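Local coordinates for putative sugar ABC transport system, substrate-binding protein (Bordetella parapertussis, PDB 5IX8), which probably binds a sugar in the periplasm and hands it to an ABC transporter, as its solute-binding family does, at residues Ile33-Val38 with Met257-Val262; Arg42-Glu47 with Ile261-Ile266; Leu16-Thr21 with Tyr77-Pro82; Asp27-Gly32 with Ala250-Val255. One frame throughout, in Å; residues are numbered along the deposited sequence.

Contact 1 of 4, residues Ile33-Val38 with Met257-Val262; sequences IAYGIV and MGRLIV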
loop_
_atom_site.group_PDB
_atom_site.type_symbol
_atom_site.label_atom_id
_atom_site.label_comp_id
_atom_site.label_asym_id
_atom_site.label_seq_id
_atom_site.Cartn_x
_atom_site.Cartn_y
_atom_site.Cartn_z
ATOM N N ILE A 33 7.768 3.881 -1.901
ATOM C CA ILE A 33 8.290 2.866 -2.807
ATOM C C ILE A 33 9.254 3.492 -3.804
ATOM O O ILE A 33 10.372 2.990 -4.017
ATOM C CB ILE A 33 7.144 2.136 -3.522
ATOM C CG1 ILE A 33 6.257 1.425 -2.504
ATOM C CG2 ILE A 33 7.730 1.205 -4.573
ATOM C CD1 ILE A 33 5.037 0.808 -3.138
ATOM N N ALA A 34 8.852 4.619 -4.403
ATOM C CA ALA A 34 9.704 5.289 -5.387
ATOM C C ALA A 34 11.022 5.737 -4.764
ATOM O O ALA A 34 12.083 5.518 -5.350
ATOM C CB ALA A 34 8.982 6.485 -6.011
ATOM N N TYR A 35 10.970 6.323 -3.554
ATOM C CA TYR A 35 12.197 6.693 -2.847
ATOM C C TYR A 35 13.080 5.464 -2.583
ATOM O O TYR A 35 14.304 5.506 -2.777
ATOM C CB TYR A 35 11.871 7.398 -1.524
ATOM C CG TYR A 35 13.120 7.549 -0.707
ATOM C CD1 TYR A 35 14.096 8.477 -1.076
ATOM C CD2 TYR A 35 13.361 6.727 0.403
ATOM C CE1 TYR A 35 15.283 8.565 -0.361
ATOM C CE2 TYR A 35 14.546 6.815 1.123
ATOM C CZ TYR A 35 15.499 7.760 0.733
ATOM O OH TYR A 35 16.682 7.915 1.430
ATOM N N GLY A 36 12.481 4.367 -2.096
ATOM C CA GLY A 36 13.277 3.177 -1.799
ATOM C C GLY A 36 13.955 2.642 -3.038
ATOM O O GLY A 36 15.126 2.245 -2.998
ATOM N N ILE A 37 13.248 2.672 -4.176
ATOM C CA ILE A 37 13.874 2.225 -5.421
ATOM C C ILE A 37 15.036 3.139 -5.804
ATOM O O ILE A 37 16.140 2.675 -6.130
ATOM C CB ILE A 37 12.830 2.160 -6.549
ATOM C CG1 ILE A 37 11.821 1.032 -6.250
ATOM C CG2 ILE A 37 13.527 1.910 -7.892
ATOM C CD1 ILE A 37 10.668 1.004 -7.274
ATOM N N VAL A 38 14.786 4.447 -5.826
ATOM C CA VAL A 38 15.811 5.406 -6.270
ATOM C C VAL A 38 17.025 5.380 -5.346
ATOM O O VAL A 38 18.189 5.334 -5.791
ATOM C CB VAL A 38 15.190 6.808 -6.353
ATOM C CG1 VAL A 38 16.297 7.859 -6.529
ATOM C CG2 VAL A 38 14.200 6.843 -7.495
HETATM N N MSE A 257 10.021 -1.679 0.742
HETATM C CA MSE A 257 9.544 -2.432 -0.417
HETATM C C MSE A 257 10.322 -2.021 -1.650
HETATM O O MSE A 257 10.723 -2.879 -2.450
HETATM C CB MSE A 257 8.060 -2.217 -0.673
HETATM C CG MSE A 257 7.160 -2.743 0.412
HETATM SE SE MSE A 257 5.270 -2.300 0.000
HETATM C CE MSE A 257 4.627 -2.412 1.810
ATOM N N GLY A 258 10.566 -0.710 -1.785
ATOM C CA GLY A 258 11.341 -0.223 -2.921
ATOM C C GLY A 258 12.771 -0.737 -2.911
ATOM O O GLY A 258 13.302 -1.132 -3.945
ATOM N N ARG A 259 13.418 -0.719 -1.741
ATOM C CA ARG A 259 14.779 -1.249 -1.649
ATOM C C ARG A 259 14.807 -2.715 -2.014
ATOM O O ARG A 259 15.728 -3.184 -2.706
ATOM C CB ARG A 259 15.336 -1.060 -0.243
ATOM C CG ARG A 259 15.381 0.377 0.227
ATOM C CD ARG A 259 16.262 0.456 1.493
ATOM N NE ARG A 259 16.281 1.806 2.025
ATOM C CZ ARG A 259 16.970 2.808 1.482
ATOM N NH1 ARG A 259 17.757 2.601 0.408
ATOM N NH2 ARG A 259 16.877 4.017 2.027
ATOM N N LEU A 260 13.837 -3.472 -1.504
ATOM C CA LEU A 260 13.790 -4.888 -1.818
ATOM C C LEU A 260 13.570 -5.129 -3.302
ATOM O O LEU A 260 14.151 -6.046 -3.862
ATOM C CB LEU A 260 12.699 -5.570 -1.001
ATOM C CG LEU A 260 12.965 -5.623 0.491
ATOM C CD1 LEU A 260 11.703 -6.049 1.251
ATOM C CD2 LEU A 260 14.145 -6.557 0.826
ATOM N N ILE A 261 12.746 -4.320 -3.959
ATOM C CA ILE A 261 12.569 -4.495 -5.404
ATOM C C ILE A 261 13.908 -4.429 -6.135
ATOM O O ILE A 261 14.197 -5.238 -7.027
ATOM C CB ILE A 261 11.559 -3.450 -5.924
ATOM C CG1 ILE A 261 10.133 -3.907 -5.506
ATOM C CG2 ILE A 261 11.688 -3.278 -7.427
ATOM C CD1 ILE A 261 9.093 -2.793 -5.569
ATOM N N VAL A 262 14.751 -3.470 -5.768
ATOM C CA VAL A 262 16.065 -3.358 -6.405
ATOM C C VAL A 262 16.921 -4.586 -6.107
ATOM O O VAL A 262 17.574 -5.155 -7.007
ATOM C CB VAL A 262 16.759 -2.060 -5.952
ATOM C CG1 VAL A 262 18.214 -2.015 -6.430
ATOM C CG2 VAL A 262 15.976 -0.863 -6.480
#
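Gly-36 and Gly-258 meet where the two helices come closest, their CA atoms 4.1 Å apart and the short axes 6.6 Å from one another at a crossing angle of -40°. With no CB on either residue the backbones can touch directly: the CA of Gly-258 points a hydrogen at the carbonyl O of Ile-33, a CA-H...O contact of 3.5 Å. Ile-37 lies beside this glycine. Its CG1, set anti to its own carbonyl carbon (chi1 -68°), lies 3.5 Å from Gly-258 O, while the CG2 branch goes the other way and meets Val-262 CG2 at 4.0 Å. That same valine methyl also rests against the carbonyl O of Ile-37. These helices, 28-43 and 254-270, lie next to each other on one face of the parallel sheet in one of the two Rossmann-like lobes of a periplasmic binding protein, so Ile-37 packs down onto Leu-18 and Val-20 of strand 17-22. On the side of the pair turned from the sheet, Arg-259 starts out away from helix 28-43, but its chain, extended from CG to NE, carries the guanidinium back across Gly-36. CG passes 3.7 Å from Gly-36 O, and NH2 reaches CE2 of Tyr-35 at 3.8 Å. The two side chains run alongside each other, pointing the same way, but ring and guanidinium planes are 84° apart and the approach is oblique. What holds the guanidinium is charge: NH1 forms salt bridges with Asp-39 and Glu-40, one and two residues beyond Val-38. Tyr-35 in turn stands edge-to-face with Trp-316.

Contact 2 of 4, residues Arg42-Glu47 with Ile261-Ile266; sequences RRSNVE and IVQYAI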
loop_
_atom_site.group_PDB
_atom_site.type_symbol
_atom_site.label_atom_id
_atom_site.label_comp_id
_atom_site.label_asym_id
_atom_site.label_seq_id
_atom_site.Cartn_x
_atom_site.Cartn_y
_atom_site.Cartn_z
ATOM N N ARG A 42 20.998 3.872 -6.313
ATOM C CA ARG A 42 22.273 4.602 -6.303
ATOM C C ARG A 42 23.277 3.969 -5.344
ATOM O O ARG A 42 24.458 4.341 -5.367
ATOM C CB ARG A 42 22.026 6.069 -5.965
ATOM C CG ARG A 42 21.516 6.270 -4.553
ATOM C CD ARG A 42 21.207 7.748 -4.261
ATOM N NE ARG A 42 22.424 8.530 -3.964
ATOM C CZ ARG A 42 22.957 8.651 -2.737
ATOM N NH1 ARG A 42 22.376 8.049 -1.696
ATOM N NH2 ARG A 42 24.057 9.367 -2.556
ATOM N N ARG A 43 22.836 3.030 -4.502
ATOM C CA ARG A 43 23.739 2.230 -3.691
ATOM C C ARG A 43 24.201 0.981 -4.422
ATOM O O ARG A 43 25.143 0.305 -3.968
ATOM C CB ARG A 43 23.032 1.829 -2.402
ATOM C CG ARG A 43 22.646 3.011 -1.565
ATOM C CD ARG A 43 21.782 2.504 -0.441
ATOM N NE ARG A 43 21.265 3.536 0.445
ATOM C CZ ARG A 43 21.615 3.700 1.714
ATOM N NH1 ARG A 43 22.529 2.924 2.270
ATOM N NH2 ARG A 43 21.008 4.631 2.434
ATOM N N SER A 44 23.582 0.673 -5.558
ATOM C CA SER A 44 23.659 -0.676 -6.094
ATOM C C SER A 44 23.986 -0.734 -7.580
ATOM O O SER A 44 23.821 -1.800 -8.186
ATOM C CB SER A 44 22.328 -1.415 -5.854
ATOM O OG SER A 44 21.952 -1.380 -4.476
ATOM N N ASN A 45 24.403 0.379 -8.192
ATOM C CA ASN A 45 24.736 0.429 -9.626
ATOM C C ASN A 45 23.545 0.051 -10.515
ATOM O O ASN A 45 23.685 -0.677 -11.507
ATOM C CB ASN A 45 25.943 -0.448 -9.950
ATOM C CG ASN A 45 26.447 -0.203 -11.367
ATOM O OD1 ASN A 45 26.470 0.951 -11.834
ATOM N ND2 ASN A 45 26.849 -1.273 -12.058
ATOM N N VAL A 46 22.366 0.548 -10.166
ATOM C CA VAL A 46 21.149 0.326 -10.939
ATOM C C VAL A 46 20.672 1.679 -11.423
ATOM O O VAL A 46 20.748 2.672 -10.683
ATOM C CB VAL A 46 20.058 -0.381 -10.104
ATOM C CG1 VAL A 46 18.713 -0.355 -10.830
ATOM C CG2 VAL A 46 20.510 -1.840 -9.833
ATOM N N GLU A 47 20.194 1.732 -12.669
ATOM C CA GLU A 47 19.718 2.982 -13.252
ATOM C C GLU A 47 18.196 3.006 -13.243
ATOM O O GLU A 47 17.552 2.075 -13.743
ATOM C CB GLU A 47 20.224 3.126 -14.684
ATOM C CG GLU A 47 19.820 4.408 -15.341
ATOM C CD GLU A 47 20.289 4.488 -16.780
ATOM O OE1 GLU A 47 21.090 3.626 -17.194
ATOM O OE2 GLU A 47 19.854 5.407 -17.501
ATOM N N ILE A 261 12.746 -4.320 -3.959
ATOM C CA ILE A 261 12.569 -4.495 -5.404
ATOM C C ILE A 261 13.908 -4.429 -6.135
ATOM O O ILE A 261 14.197 -5.238 -7.027
ATOM C CB ILE A 261 11.559 -3.450 -5.924
ATOM C CG1 ILE A 261 10.133 -3.907 -5.506
ATOM C CG2 ILE A 261 11.688 -3.278 -7.427
ATOM C CD1 ILE A 261 9.093 -2.793 -5.569
ATOM N N VAL A 262 14.751 -3.470 -5.768
ATOM C CA VAL A 262 16.065 -3.358 -6.405
ATOM C C VAL A 262 16.921 -4.586 -6.107
ATOM O O VAL A 262 17.574 -5.155 -7.007
ATOM C CB VAL A 262 16.759 -2.060 -5.952
ATOM C CG1 VAL A 262 18.214 -2.015 -6.430
ATOM C CG2 VAL A 262 15.976 -0.863 -6.480
ATOM N N GLN A 263 16.960 -5.007 -4.833
ATOM C CA GLN A 263 17.827 -6.133 -4.482
ATOM C C GLN A 263 17.350 -7.437 -5.124
ATOM O O GLN A 263 18.174 -8.289 -5.503
ATOM C CB GLN A 263 17.916 -6.278 -2.959
ATOM C CG GLN A 263 18.714 -5.117 -2.334
ATOM C CD GLN A 263 20.178 -5.175 -2.745
ATOM O OE1 GLN A 263 20.694 -6.247 -3.035
ATOM N NE2 GLN A 263 20.847 -4.025 -2.796
ATOM N N TYR A 264 16.028 -7.612 -5.245
ATOM C CA TYR A 264 15.492 -8.795 -5.911
ATOM C C TYR A 264 15.763 -8.744 -7.408
ATOM O O TYR A 264 16.106 -9.776 -8.023
ATOM C CB TYR A 264 13.972 -8.920 -5.666
ATOM C CG TYR A 264 13.546 -9.544 -4.345
ATOM C CD1 TYR A 264 13.974 -9.018 -3.114
ATOM C CD2 TYR A 264 12.706 -10.663 -4.336
ATOM C CE1 TYR A 264 13.593 -9.603 -1.926
ATOM C CE2 TYR A 264 12.296 -11.265 -3.141
ATOM C CZ TYR A 264 12.744 -10.736 -1.946
ATOM O OH TYR A 264 12.343 -11.324 -0.766
ATOM N N ALA A 265 15.594 -7.553 -8.014
ATOM C CA ALA A 265 15.810 -7.423 -9.460
ATOM C C ALA A 265 17.258 -7.746 -9.842
ATOM O O ALA A 265 17.499 -8.391 -10.881
ATOM C CB ALA A 265 15.435 -6.015 -9.945
ATOM N N ILE A 266 18.238 -7.296 -9.039
ATOM C CA ILE A 266 19.636 -7.589 -9.385
ATOM C C ILE A 266 19.861 -9.084 -9.412
ATOM O O ILE A 266 20.516 -9.622 -10.325
ATOM C CB ILE A 266 20.606 -6.925 -8.392
ATOM C CG1 ILE A 266 20.535 -5.405 -8.482
ATOM C CG2 ILE A 266 22.042 -7.376 -8.660
ATOM C CD1 ILE A 266 21.184 -4.698 -7.285
HETATM O O HOH W 1 23.366 -2.528 -2.394
#
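Val-46 puts its CG2 methyl against Ile-266, 3.8 Å from CG1 and nearly as close to CD1, so one valine branch covers the outer part of the isoleucine chain. The same CG2 meets Val-262 CG1 at 4.1 Å, one helical turn earlier. This branch of Val-262 is the one set anti to the backbone N (chi1 171°), which turns it toward Val-46, whereas CG2 serves the neighbouring helix. Ser-44 adds its CB to the patch, 3.8 Å from Ile-266 CD1. Its hydroxyl faces the amide of Gln-263: OG and NE2 are 3.3 Å apart, but the angle is too poor for a hydrogen bond. A water joins them instead, donating to Ser-44 OG at 2.8 Å and accepting a weak bond from Gln-263 NE2 at 3.0 Å. Further out, helix 28-43 holds both polar groups. Ser-44 OG bonds to the carbonyl O of Glu-40, one turn back, and the Glu-40 carboxylate accepts from Gln-263 NE2. The bend of the glutamine at chi2 (-67°) brings its amide across toward Ser-44, and OE1 accepts from Ile-10 N and Arg-267 NH1. The turn from helix 28-43 into strand 47-53 is thus fixed to helix 254-270 by an apolar patch with a polar margin. With both ends of the Gln-263 amide engaged, its flip state is well defined, and the serine and glutamine bring their polar groups into this buried place with partners already supplied.

Contact 3 of 4, residues Leu16-Thr21 with Tyr77-Pro82; sequences LKLGVT and YAVLSP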
loop_
_atom_site.group_PDB
_atom_site.type_symbol
_atom_site.label_atom_id
_atom_site.label_comp_id
_atom_site.label_asym_id
_atom_site.label_seq_id
_atom_site.Cartn_x
_atom_site.Cartn_y
_atom_site.Cartn_z
ATOM N N LEU A 16 21.674 -2.573 -15.536
ATOM C CA LEU A 16 20.311 -2.879 -15.135
ATOM C C LEU A 16 19.527 -1.580 -15.070
ATOM O O LEU A 16 19.840 -0.704 -14.257
ATOM C CB LEU A 16 20.298 -3.606 -13.787
ATOM C CG LEU A 16 19.019 -4.391 -13.425
ATOM C CD1 LEU A 16 19.270 -5.252 -12.205
ATOM C CD2 LEU A 16 17.754 -3.480 -13.224
ATOM N N LYS A 17 18.517 -1.453 -15.922
ATOM C CA LYS A 17 17.687 -0.250 -15.998
ATOM C C LYS A 17 16.259 -0.565 -15.588
ATOM O O LYS A 17 15.678 -1.567 -16.037
ATOM C CB LYS A 17 17.684 0.332 -17.426
ATOM C CG LYS A 17 19.061 0.776 -17.907
ATOM C CD LYS A 17 19.097 0.935 -19.460
ATOM C CE LYS A 17 18.279 2.077 -19.961
ATOM N NZ LYS A 17 18.827 2.700 -21.238
ATOM N N LEU A 18 15.695 0.282 -14.740
ATOM C CA LEU A 18 14.310 0.152 -14.300
ATOM C C LEU A 18 13.472 1.311 -14.815
ATOM O O LEU A 18 13.921 2.465 -14.805
ATOM C CB LEU A 18 14.195 0.146 -12.764
ATOM C CG LEU A 18 15.003 -0.885 -11.982
ATOM C CD1 LEU A 18 14.928 -0.600 -10.454
ATOM C CD2 LEU A 18 14.464 -2.225 -12.281
ATOM N N GLY A 19 12.234 1.021 -15.192
ATOM C CA GLY A 19 11.205 2.051 -15.341
ATOM C C GLY A 19 10.128 1.765 -14.315
ATOM O O GLY A 19 9.750 0.614 -14.135
ATOM N N VAL A 20 9.633 2.820 -13.657
ATOM C CA VAL A 20 8.684 2.701 -12.546
ATOM C C VAL A 20 7.432 3.495 -12.879
ATOM O O VAL A 20 7.523 4.683 -13.209
ATOM C CB VAL A 20 9.285 3.239 -11.230
ATOM C CG1 VAL A 20 8.263 3.127 -10.065
ATOM C CG2 VAL A 20 10.615 2.562 -10.906
ATOM N N THR A 21 6.260 2.864 -12.763
ATOM C CA THR A 21 5.015 3.628 -12.774
ATOM C C THR A 21 4.138 3.243 -11.585
ATOM O O THR A 21 3.875 2.062 -11.347
ATOM C CB THR A 21 4.253 3.461 -14.101
ATOM O OG1 THR A 21 3.012 4.148 -14.003
ATOM C CG2 THR A 21 4.009 1.994 -14.462
ATOM N N TYR A 77 13.502 -4.024 -16.498
ATOM C CA TYR A 77 12.332 -4.321 -15.687
ATOM C C TYR A 77 11.440 -3.103 -15.649
ATOM O O TYR A 77 11.918 -1.973 -15.505
ATOM C CB TYR A 77 12.672 -4.697 -14.241
ATOM C CG TYR A 77 13.528 -5.922 -14.172
ATOM C CD1 TYR A 77 14.899 -5.827 -14.291
ATOM C CD2 TYR A 77 12.967 -7.186 -13.992
ATOM C CE1 TYR A 77 15.688 -6.955 -14.266
ATOM C CE2 TYR A 77 13.764 -8.321 -13.948
ATOM C CZ TYR A 77 15.121 -8.195 -14.088
ATOM O OH TYR A 77 15.922 -9.311 -14.082
ATOM N N ALA A 78 10.146 -3.347 -15.743
ATOM C CA ALA A 78 9.135 -2.355 -15.411
ATOM C C ALA A 78 8.652 -2.647 -14.009
ATOM O O ALA A 78 8.443 -3.806 -13.670
ATOM C CB ALA A 78 7.963 -2.457 -16.395
ATOM N N VAL A 79 8.488 -1.612 -13.187
ATOM C CA VAL A 79 7.964 -1.757 -11.832
ATOM C C VAL A 79 6.604 -1.076 -11.801
ATOM O O VAL A 79 6.494 0.089 -12.181
ATOM C CB VAL A 79 8.916 -1.126 -10.799
ATOM C CG1 VAL A 79 8.339 -1.233 -9.374
ATOM C CG2 VAL A 79 10.303 -1.748 -10.908
ATOM N N LEU A 80 5.569 -1.799 -11.370
ATOM C CA LEU A 80 4.188 -1.395 -11.582
ATOM C C LEU A 80 3.411 -1.433 -10.271
ATOM O O LEU A 80 3.336 -2.483 -9.628
ATOM C CB LEU A 80 3.518 -2.327 -12.604
ATOM C CG LEU A 80 2.009 -2.163 -12.747
ATOM C CD1 LEU A 80 1.686 -0.733 -13.249
ATOM C CD2 LEU A 80 1.469 -3.281 -13.683
ATOM N N SER A 81 2.831 -0.292 -9.891
ATOM C CA SER A 81 1.716 -0.225 -8.939
ATOM C C SER A 81 0.506 0.224 -9.734
ATOM O O SER A 81 0.461 1.387 -10.153
ATOM C CB SER A 81 1.994 0.764 -7.806
ATOM O OG SER A 81 3.145 0.420 -7.067
ATOM N N PRO A 82 -0.485 -0.632 -9.969
ATOM C CA PRO A 82 -1.493 -0.331 -10.996
ATOM C C PRO A 82 -2.642 0.534 -10.496
ATOM O O PRO A 82 -3.036 0.495 -9.330
ATOM C CB PRO A 82 -1.998 -1.729 -11.390
ATOM C CG PRO A 82 -1.934 -2.487 -10.075
ATOM C CD PRO A 82 -0.659 -1.980 -9.391
#
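Tyr-77 and Leu-18 are paired across two parallel strands, and the tyrosine side chain can be followed outward from there. Its CB lies 3.6 Å from Leu-18 CD2. With CG anti to the carbonyl carbon (chi1 -61°), the ring leans back toward the start of strand 17-22, and CD1 comes 3.8 Å from Leu-16 CD2; CE1 touches the same methyl more loosely. Both leucine methyls approach the ring obliquely. At the tip, OH hydrogen-bonds to Glu-268 of helix 254-270. Further along, Val-79 follows on the same face and sets its CB 4.1 Å from Val-20 CG2, while Thr-21 and Leu-80 meet through CG2 and CD1 on the other face. The backbone ladder opens with a weak bond from Tyr-77 N to Lys-17 O and tightens to 2.7 Å between Val-79 N and Gly-19 O. It then passes from Thr-21 N to Val-79 O and ends at Ser-81 N with Thr-21 O. The face bearing Leu-18 and Val-79 is covered by helices 254-270 and 28-43, and that of Ala-78 and Thr-21 by helix 60-73: a parallel sheet between helical layers, the Rossmann-like lobe of periplasmic binding proteins.

Contact 4 of 4, residues Asp27-Gly32 with Ala250-Val255; sequences DNFYKG and ASEPGV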
loop_
_atom_site.group_PDB
_atom_site.type_symbol
_atom_site.label_atom_id
_atom_site.label_comp_id
_atom_site.label_asym_id
_atom_site.label_seq_id
_atom_site.Cartn_x
_atom_site.Cartn_y
_atom_site.Cartn_z
ATOM N N ASP A 27 0.787 10.542 -1.279
ATOM C CA ASP A 27 0.948 10.166 0.126
ATOM C C ASP A 27 2.301 9.509 0.342
ATOM O O ASP A 27 3.178 9.617 -0.510
ATOM C CB ASP A 27 -0.205 9.275 0.622
ATOM C CG ASP A 27 -0.337 7.935 -0.132
ATOM O OD1 ASP A 27 0.639 7.430 -0.725
ATOM O OD2 ASP A 27 -1.465 7.354 -0.076
ATOM N N ASN A 28 2.532 8.889 1.489
ATOM C CA ASN A 28 3.856 8.341 1.714
ATOM C C ASN A 28 4.034 6.956 1.132
ATOM O O ASN A 28 5.154 6.432 1.178
ATOM C CB ASN A 28 4.180 8.273 3.212
ATOM C CG ASN A 28 4.553 9.613 3.762
ATOM O OD1 ASN A 28 4.977 10.501 3.001
ATOM N ND2 ASN A 28 4.395 9.795 5.077
ATOM N N PHE A 29 2.972 6.332 0.618
ATOM C CA PHE A 29 3.107 4.917 0.280
ATOM C C PHE A 29 3.802 4.737 -1.059
ATOM O O PHE A 29 4.905 4.186 -1.119
ATOM C CB PHE A 29 1.737 4.229 0.287
ATOM C CG PHE A 29 1.798 2.759 -0.072
ATOM C CD1 PHE A 29 2.472 1.863 0.759
ATOM C CD2 PHE A 29 1.246 2.286 -1.261
ATOM C CE1 PHE A 29 2.565 0.501 0.445
ATOM C CE2 PHE A 29 1.306 0.913 -1.579
ATOM C CZ PHE A 29 1.968 0.021 -0.718
ATOM N N TYR A 30 3.157 5.131 -2.160
ATOM C CA TYR A 30 3.861 4.973 -3.436
ATOM C C TYR A 30 5.093 5.853 -3.498
ATOM O O TYR A 30 6.096 5.472 -4.129
ATOM C CB TYR A 30 2.954 5.299 -4.633
ATOM C CG TYR A 30 1.651 4.524 -4.614
ATOM C CD1 TYR A 30 1.622 3.145 -4.858
ATOM C CD2 TYR A 30 0.440 5.165 -4.379
ATOM C CE1 TYR A 30 0.412 2.433 -4.826
ATOM C CE2 TYR A 30 -0.782 4.426 -4.333
ATOM C CZ TYR A 30 -0.767 3.073 -4.572
ATOM O OH TYR A 30 -1.911 2.323 -4.533
ATOM N N LYS A 31 5.038 7.036 -2.882
ATOM C CA LYS A 31 6.227 7.885 -2.875
ATOM C C LYS A 31 7.360 7.215 -2.100
ATOM O O LYS A 31 8.527 7.301 -2.495
ATOM C CB LYS A 31 5.883 9.276 -2.296
ATOM C CG LYS A 31 6.992 10.288 -2.499
ATOM C CD LYS A 31 6.761 11.605 -1.713
ATOM C CE LYS A 31 5.470 12.217 -2.085
ATOM N NZ LYS A 31 5.168 13.481 -1.342
ATOM N N GLY A 32 7.031 6.522 -1.001
ATOM C CA GLY A 32 8.025 5.706 -0.312
ATOM C C GLY A 32 8.619 4.615 -1.186
ATOM O O GLY A 32 9.837 4.389 -1.191
ATOM N N ALA A 250 -2.087 0.858 10.559
ATOM C CA ALA A 250 -1.188 -0.181 10.074
ATOM C C ALA A 250 0.006 0.471 9.371
ATOM O O ALA A 250 -0.167 1.404 8.586
ATOM C CB ALA A 250 -1.946 -1.128 9.149
ATOM N N SER A 251 1.224 0.019 9.692
ATOM C CA SER A 251 2.417 0.512 8.992
ATOM C C SER A 251 2.460 -0.086 7.588
ATOM O O SER A 251 2.293 -1.291 7.428
ATOM C CB SER A 251 3.690 0.124 9.779
ATOM O OG SER A 251 4.897 0.310 9.028
ATOM N N GLU A 252 2.656 0.746 6.565
ATOM C CA GLU A 252 2.907 0.254 5.211
ATOM C C GLU A 252 4.293 0.722 4.793
ATOM O O GLU A 252 4.473 1.895 4.420
ATOM C CB GLU A 252 1.839 0.745 4.246
ATOM C CG GLU A 252 0.492 0.094 4.572
ATOM C CD GLU A 252 -0.573 0.368 3.520
ATOM O OE1 GLU A 252 -0.407 -0.063 2.354
ATOM O OE2 GLU A 252 -1.579 1.034 3.851
ATOM N N PRO A 253 5.292 -0.114 4.908
ATOM C CA PRO A 253 6.690 0.329 4.747
ATOM C C PRO A 253 7.123 0.392 3.281
ATOM O O PRO A 253 7.847 -0.451 2.775
ATOM C CB PRO A 253 7.461 -0.733 5.534
ATOM C CG PRO A 253 6.654 -1.940 5.372
ATOM C CD PRO A 253 5.212 -1.492 5.410
ATOM N N GLY A 254 6.661 1.439 2.587
ATOM C CA GLY A 254 6.930 1.557 1.161
ATOM C C GLY A 254 8.419 1.625 0.869
ATOM O O GLY A 254 8.877 1.128 -0.159
ATOM N N VAL A 255 9.179 2.298 1.744
ATOM C CA VAL A 255 10.597 2.512 1.480
ATOM C C VAL A 255 11.310 1.175 1.424
ATOM O O VAL A 255 12.053 0.902 0.485
ATOM C CB VAL A 255 11.230 3.428 2.540
ATOM C CG1 VAL A 255 12.750 3.461 2.373
ATOM C CG2 VAL A 255 10.662 4.844 2.444
HETATM O O HOH W 2 6.197 4.334 2.472
#
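Phe-29 lays its ring over Glu-252, with the carboxylate oxygen OE1 3.6 Å above one ring face and displaced toward the rim. Helix 28-43 starts just before it: Asp-27 is the N-cap, its OD1 accepting from Phe-29 N at 2.9 Å and met from above the carboxylate plane. Asn-28 contributes its carbonyl O, which takes a 2.7 Å bond from a water that in turn accepts, weakly, from Gly-254 N. At Phe-29 the ring swings out with CG anti to the backbone N (chi1 179°), reaching toward the loop 251-253. There CD1 lies 3.7 Å from Glu-252 CB, and the ring and carboxylate planes are inclined by 48°. A carboxylate oxygen over an aromatic face would by itself be unfavourable, but Glu-252 is held by other partners: OE1 forms a salt bridge with Arg-158 and OE2 bonds to Ser-231. Tyr-30 points to the other side of the helix, its ring stacked edge-to-face with His-24. Gly-32 closes the segment against the second helix. Gly-32 O receives a CA-H...O contact from Val-255 CA at 3.4 Å and lies 3.8 Å from Val-255 CG2. The two helix starts lie side by side, Pro-253 being the N-cap of helix 254-270, a short loop after strand 246-250 of the second sheet, where the chain enters the helix that packs on the first.

How the contacts relate
From the N terminus, strand 17-22 comes first, and contact 3 closes the shortest loop, reaching across 55 residues to strand 77-80. Straight after strand 17-22 the chain enters helix 28-43, whose successive parts make contacts 4 and 1, with contact 2 at the turn beyond it. All three close loops of more than 210 residues onto helix 254-270 and the loop before it. Contact 4 crosses contacts 1 and 2, which end on one overlapping stretch and share Ile-261 and Val-262; contact 3 crosses all three. Ile-37 and Ile-261 pack on contact 3, seating the helix pair on the sheet, while contact 4 extends it toward the second sheet.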